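Local coordinates for protein 2,3,4,5-tetrahydropyridine-2,6-dicarboxylate N-succinyltransferase (Campylobacter jejuni, PDB 2RIJ) that probably transfers the succinyl group of succinyl-CoA to tetrahydrodipicolinate, opening the ring in the first step of the succinylase route to lysine, at residues Ala242-Met256 with Gly259-Val273. Numbering follows the deposited sequence.
Sequences ASYVNFNAGTTGACM and GRISSSAIVGEGSDV
Residues 242-256 and 259-273 are successive coils of a parallel beta-helix, the left-handed hexapeptide-repeat fold of this acyltransferase family, stacked in register on all three walls of the prism: Tyr244 pairs with Arg260, Gly250 with Ile266, and Met256 with Asp272. Parallel ladders join the two coils along each wall; one rung, from Ile261 N to Tyr244 O, is short at 2.7 Å and nearly straight (174°). Inside the coil, Ile261 sets CG2 against Ala249 CB at 3.9 Å and CD1 against Val245 CG2, while the sulfur of Cys255 rests on Val267 CG1 at 3.8 Å. Thr252 CG2 meets Ile266 CG2 at 3.4 Å, a tight methyl contact between side chains that cross at about a right angle. At the turn that follows, Glu269 packs CB over Gly253 CA, and its OE2 takes protons from two waters, one held by Thr252 O and the other by Ala254 N. Arg260, predicted to bind succinyl-CoA, bends at chi3 (-68°) so that NH1 can bond Ala242 O from within the carbonyl plane; its NH2 hydrogen-bonds Ser278 OG of the same chain and Asn302 OD1 of a second subunit, tying this wall to the trimer interface. Where the coil turns beyond Val245, the Asn246 amide oxygen accepts the N-H of Phe247, and in one of its two modelled conformers Ser263 OG lies 3.6 Å above one face of the Phe247 ring, offset toward its rim, as it donates to Phe247 O at 2.6 Å.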
loop_
_atom_site.group_PDB
_atom_site.type_symbol
_atom_site.label_atom_id
_atom_site.label_comp_id
_atom_site.label_asym_id
_atom_site.label_seq_id
_atom_site.Cartn_x
_atom_site.Cartn_y
_atom_site.Cartn_z
ATOM N N ALA A 242 -30.884 14.511 -3.645
ATOM C CA ALA A 242 -30.424 13.807 -2.461
ATOM C C ALA A 242 -30.032 14.761 -1.352
ATOM O O ALA A 242 -29.231 14.424 -0.520
ATOM C CB ALA A 242 -29.259 12.845 -2.817
ATOM N N SER A 243 -30.611 15.962 -1.381
ATOM C CA SER A 243 -30.312 17.026 -0.453
ATOM C C SER A 243 -31.178 16.997 0.782
ATOM O O SER A 243 -32.233 16.364 0.830
ATOM C CB SER A 243 -30.525 18.386 -1.112
ATOM O OG SER A 243 -29.984 18.428 -2.422
ATOM N N TYR A 244 -30.772 17.773 1.764
ATOM C CA TYR A 244 -31.612 18.039 2.901
ATOM C C TYR A 244 -31.022 19.229 3.662
ATOM O O TYR A 244 -29.820 19.372 3.724
ATOM C CB TYR A 244 -31.721 16.857 3.852
ATOM C CG TYR A 244 -32.896 16.975 4.821
ATOM C CD1 TYR A 244 -34.185 17.071 4.344
ATOM C CD2 TYR A 244 -32.713 17.018 6.205
ATOM C CE1 TYR A 244 -35.251 17.225 5.166
ATOM C CE2 TYR A 244 -33.809 17.134 7.063
ATOM C CZ TYR A 244 -35.062 17.238 6.545
ATOM O OH TYR A 244 -36.148 17.349 7.364
ATOM N N VAL A 245 -31.889 20.077 4.194
ATOM C CA VAL A 245 -31.511 21.069 5.235
ATOM C C VAL A 245 -32.469 20.899 6.418
ATOM O O VAL A 245 -33.704 21.129 6.331
ATOM C CB VAL A 245 -31.515 22.466 4.745
ATOM C CG1 VAL A 245 -30.855 23.415 5.791
ATOM C CG2 VAL A 245 -30.810 22.563 3.318
ATOM N N ASN A 246 -31.898 20.475 7.527
ATOM C CA ASN A 246 -32.657 20.251 8.735
ATOM C C ASN A 246 -32.852 21.577 9.511
ATOM O O ASN A 246 -32.355 22.670 9.128
ATOM C CB ASN A 246 -31.924 19.212 9.580
ATOM C CG ASN A 246 -32.850 18.372 10.469
ATOM O OD1 ASN A 246 -33.940 18.776 10.803
ATOM N ND2 ASN A 246 -32.420 17.156 10.784
ATOM N N PHE A 247 -33.633 21.517 10.578
ATOM C CA PHE A 247 -33.822 22.712 11.391
ATOM C C PHE A 247 -32.528 23.094 12.093
ATOM O O PHE A 247 -31.651 22.220 12.348
ATOM C CB PHE A 247 -34.971 22.529 12.391
ATOM C CG PHE A 247 -34.629 21.706 13.558
ATOM C CD1 PHE A 247 -34.829 20.361 13.532
ATOM C CD2 PHE A 247 -34.137 22.290 14.711
ATOM C CE1 PHE A 247 -34.538 19.583 14.634
ATOM C CE2 PHE A 247 -33.862 21.523 15.826
ATOM C CZ PHE A 247 -34.042 20.176 15.775
ATOM N N ASN A 248 -32.387 24.400 12.360
ATOM C CA ASN A 248 -31.163 24.982 12.942
ATOM C C ASN A 248 -29.901 24.570 12.122
ATOM O O ASN A 248 -28.835 24.298 12.683
ATOM C CB ASN A 248 -31.047 24.523 14.406
ATOM C CG ASN A 248 -30.115 25.363 15.216
ATOM O OD1 ASN A 248 -30.024 26.594 15.051
ATOM N ND2 ASN A 248 -29.393 24.696 16.120
ATOM N N ALA A 249 -30.057 24.551 10.797
ATOM C CA ALA A 249 -28.997 24.276 9.848
ATOM C C ALA A 249 -29.180 25.181 8.653
ATOM O O ALA A 249 -30.285 25.651 8.384
ATOM C CB ALA A 249 -29.024 22.779 9.361
ATOM N N GLY A 250 -28.101 25.405 7.924
ATOM C CA GLY A 250 -28.181 26.058 6.631
ATOM C C GLY A 250 -26.913 26.733 6.172
ATOM O O GLY A 250 -25.800 26.238 6.399
ATOM N N THR A 251 -27.108 27.876 5.518
ATOM C CA THR A 251 -26.085 28.536 4.749
ATOM C C THR A 251 -25.993 29.975 5.239
ATOM O O THR A 251 -27.002 30.587 5.581
ATOM C CB THR A 251 -26.370 28.518 3.222
ATOM O OG1 THR A 251 -27.579 29.230 2.916
ATOM C CG2 THR A 251 -26.491 27.054 2.713
ATOM N N THR A 252 -24.800 30.501 5.250
ATOM C CA THR A 252 -24.606 31.909 5.605
ATOM C C THR A 252 -24.221 32.794 4.426
ATOM O O THR A 252 -24.010 33.986 4.597
ATOM C CB THR A 252 -23.621 32.068 6.758
ATOM O OG1 THR A 252 -22.350 31.530 6.388
ATOM C CG2 THR A 252 -24.161 31.358 8.039
ATOM N N GLY A 253 -24.212 32.245 3.233
ATOM C CA GLY A 253 -24.104 33.032 2.025
ATOM C C GLY A 253 -24.653 32.188 0.927
ATOM O O GLY A 253 -25.018 31.021 1.149
ATOM N N ALA A 254 -24.695 32.719 -0.274
ATOM C CA ALA A 254 -25.229 31.945 -1.408
ATOM C C ALA A 254 -24.381 30.699 -1.651
ATOM O O ALA A 254 -23.181 30.826 -1.875
ATOM C CB ALA A 254 -25.258 32.825 -2.679
ATOM N N CYS A 255 -25.015 29.514 -1.631
ATOM C CA CYS A 255 -24.387 28.220 -1.855
ATOM C C CYS A 255 -25.265 27.376 -2.758
ATOM O O CYS A 255 -26.490 27.470 -2.706
ATOM C CB CYS A 255 -24.310 27.431 -0.561
ATOM S SG CYS A 255 -23.190 28.133 0.637
HETATM N N MSE A 256 -24.630 26.516 -3.514
HETATM C CA MSE A 256 -25.311 25.435 -4.254
HETATM C C MSE A 256 -25.351 24.196 -3.361
HETATM O O MSE A 256 -24.310 23.679 -2.984
HETATM C CB MSE A 256 -24.532 25.114 -5.505
HETATM C CG MSE A 256 -25.046 23.882 -6.254
HETATM SE SE MSE A 256 -26.945 24.094 -6.803
HETATM C CE MSE A 256 -26.742 25.774 -7.816
ATOM N N GLY A 259 -26.593 18.217 -1.372
ATOM C CA GLY A 259 -26.395 17.205 -0.320
ATOM C C GLY A 259 -27.057 17.608 0.982
ATOM O O GLY A 259 -27.915 18.509 1.028
ATOM N N ARG A 260 -26.685 16.919 2.056
ATOM C CA ARG A 260 -27.459 16.889 3.280
ATOM C C ARG A 260 -26.754 17.646 4.395
ATOM O O ARG A 260 -25.611 17.325 4.766
ATOM C CB ARG A 260 -27.699 15.435 3.691
ATOM C CG ARG A 260 -28.526 14.715 2.627
ATOM C CD ARG A 260 -28.671 13.256 2.938
ATOM N NE ARG A 260 -27.397 12.542 2.816
ATOM C CZ ARG A 260 -26.934 11.991 1.688
ATOM N NH1 ARG A 260 -27.541 12.171 0.525
ATOM N NH2 ARG A 260 -25.804 11.276 1.701
ATOM N N ILE A 261 -27.434 18.660 4.886
ATOM C CA ILE A 261 -26.941 19.492 5.974
ATOM C C ILE A 261 -27.713 19.155 7.242
ATOM O O ILE A 261 -28.870 19.554 7.422
ATOM C CB ILE A 261 -27.076 20.978 5.680
ATOM C CG1 ILE A 261 -26.513 21.297 4.298
ATOM C CG2 ILE A 261 -26.349 21.819 6.753
ATOM C CD1 ILE A 261 -26.631 22.740 3.856
ATOM N N SER A 262 -27.037 18.483 8.170
ATOM C CA SER A 262 -27.642 18.094 9.470
ATOM C C SER A 262 -27.837 19.271 10.401
ATOM O O SER A 262 -27.208 20.322 10.283
ATOM C CB SER A 262 -26.751 17.059 10.202
ATOM O OG SER A 262 -26.647 15.844 9.466
ATOM N N SER A 263 -28.728 19.094 11.369
ATOM C CA SER A 263 -28.980 20.124 12.370
ATOM C C SER A 263 -27.684 20.528 13.037
ATOM O O SER A 263 -26.839 19.681 13.334
ATOM C CB SER A 263 -29.997 19.612 13.412
ATOM O OG SER A 263 -31.305 19.722 12.901
ATOM N N SER A 264 -27.528 21.841 13.248
ATOM C CA SER A 264 -26.373 22.504 13.812
ATOM C C SER A 264 -25.256 22.786 12.812
ATOM O O SER A 264 -24.363 23.514 13.144
ATOM C CB SER A 264 -25.799 21.796 15.043
ATOM O OG SER A 264 -26.723 21.901 16.072
ATOM N N ALA A 265 -25.350 22.250 11.606
ATOM C CA ALA A 265 -24.296 22.464 10.580
ATOM C C ALA A 265 -24.570 23.764 9.848
ATOM O O ALA A 265 -25.747 24.088 9.539
ATOM C CB ALA A 265 -24.216 21.274 9.611
ATOM N N ILE A 266 -23.493 24.507 9.593
ATOM C CA ILE A 266 -23.509 25.781 8.896
ATOM C C ILE A 266 -22.503 25.738 7.772
ATOM O O ILE A 266 -21.361 25.290 7.963
ATOM C CB ILE A 266 -23.156 26.991 9.827
ATOM C CG1 ILE A 266 -24.162 27.100 10.996
ATOM C CG2 ILE A 266 -23.178 28.293 9.034
ATOM C CD1 ILE A 266 -23.731 28.100 12.103
ATOM N N VAL A 267 -22.952 26.172 6.597
ATOM C CA VAL A 267 -22.149 26.193 5.375
ATOM C C VAL A 267 -21.962 27.655 4.933
ATOM O O VAL A 267 -22.920 28.385 4.774
ATOM C CB VAL A 267 -22.800 25.330 4.280
ATOM C CG1 VAL A 267 -22.004 25.346 2.979
ATOM C CG2 VAL A 267 -23.013 23.876 4.797
ATOM N N GLY A 268 -20.714 28.043 4.705
ATOM C CA GLY A 268 -20.350 29.432 4.434
ATOM C C GLY A 268 -20.510 29.789 2.971
ATOM O O GLY A 268 -20.597 28.931 2.094
ATOM N N GLU A 269 -20.529 31.093 2.724
ATOM C CA GLU A 269 -20.739 31.663 1.388
ATOM C C GLU A 269 -19.867 31.102 0.293
ATOM O O GLU A 269 -18.622 30.983 0.442
ATOM C CB GLU A 269 -20.457 33.174 1.488
ATOM C CG GLU A 269 -20.666 33.923 0.210
ATOM C CD GLU A 269 -20.548 35.438 0.503
ATOM O OE1 GLU A 269 -19.407 35.899 0.766
ATOM O OE2 GLU A 269 -21.607 36.116 0.570
ATOM N N GLY A 270 -20.491 30.803 -0.852
ATOM C CA GLY A 270 -19.794 30.358 -2.019
ATOM C C GLY A 270 -19.443 28.882 -2.010
ATOM O O GLY A 270 -18.763 28.420 -2.897
ATOM N N SER A 271 -19.896 28.134 -1.005
ATOM C CA SER A 271 -19.573 26.726 -0.935
ATOM C C SER A 271 -20.479 25.942 -1.857
ATOM O O SER A 271 -21.565 26.395 -2.246
ATOM C CB SER A 271 -19.641 26.207 0.494
ATOM O OG SER A 271 -18.598 26.744 1.270
ATOM N N ASP A 272 -20.044 24.741 -2.214
ATOM C CA ASP A 272 -20.799 23.875 -3.119
ATOM C C ASP A 272 -20.858 22.479 -2.476
ATOM O O ASP A 272 -19.819 21.854 -2.267
ATOM C CB ASP A 272 -20.083 23.840 -4.437
ATOM C CG ASP A 272 -20.866 23.171 -5.523
ATOM O OD1 ASP A 272 -21.234 21.980 -5.370
ATOM O OD2 ASP A 272 -21.078 23.831 -6.569
ATOM N N VAL A 273 -22.054 22.084 -2.074
ATOM C CA VAL A 273 -22.316 20.799 -1.423
ATOM C C VAL A 273 -22.770 19.881 -2.562
ATOM O O VAL A 273 -23.847 20.069 -3.142
ATOM C CB VAL A 273 -23.363 20.888 -0.336
ATOM C CG1 VAL A 273 -23.554 19.495 0.394
ATOM C CG2 VAL A 273 -23.057 22.028 0.652
HETATM O O HOH W 1 -29.505 16.215 12.145
HETATM O O HOH W 2 -20.434 32.843 4.939
HETATM O O HOH W 3 -23.124 36.372 3.178
HETATM O O HOH W 4 -23.935 35.422 -0.599
#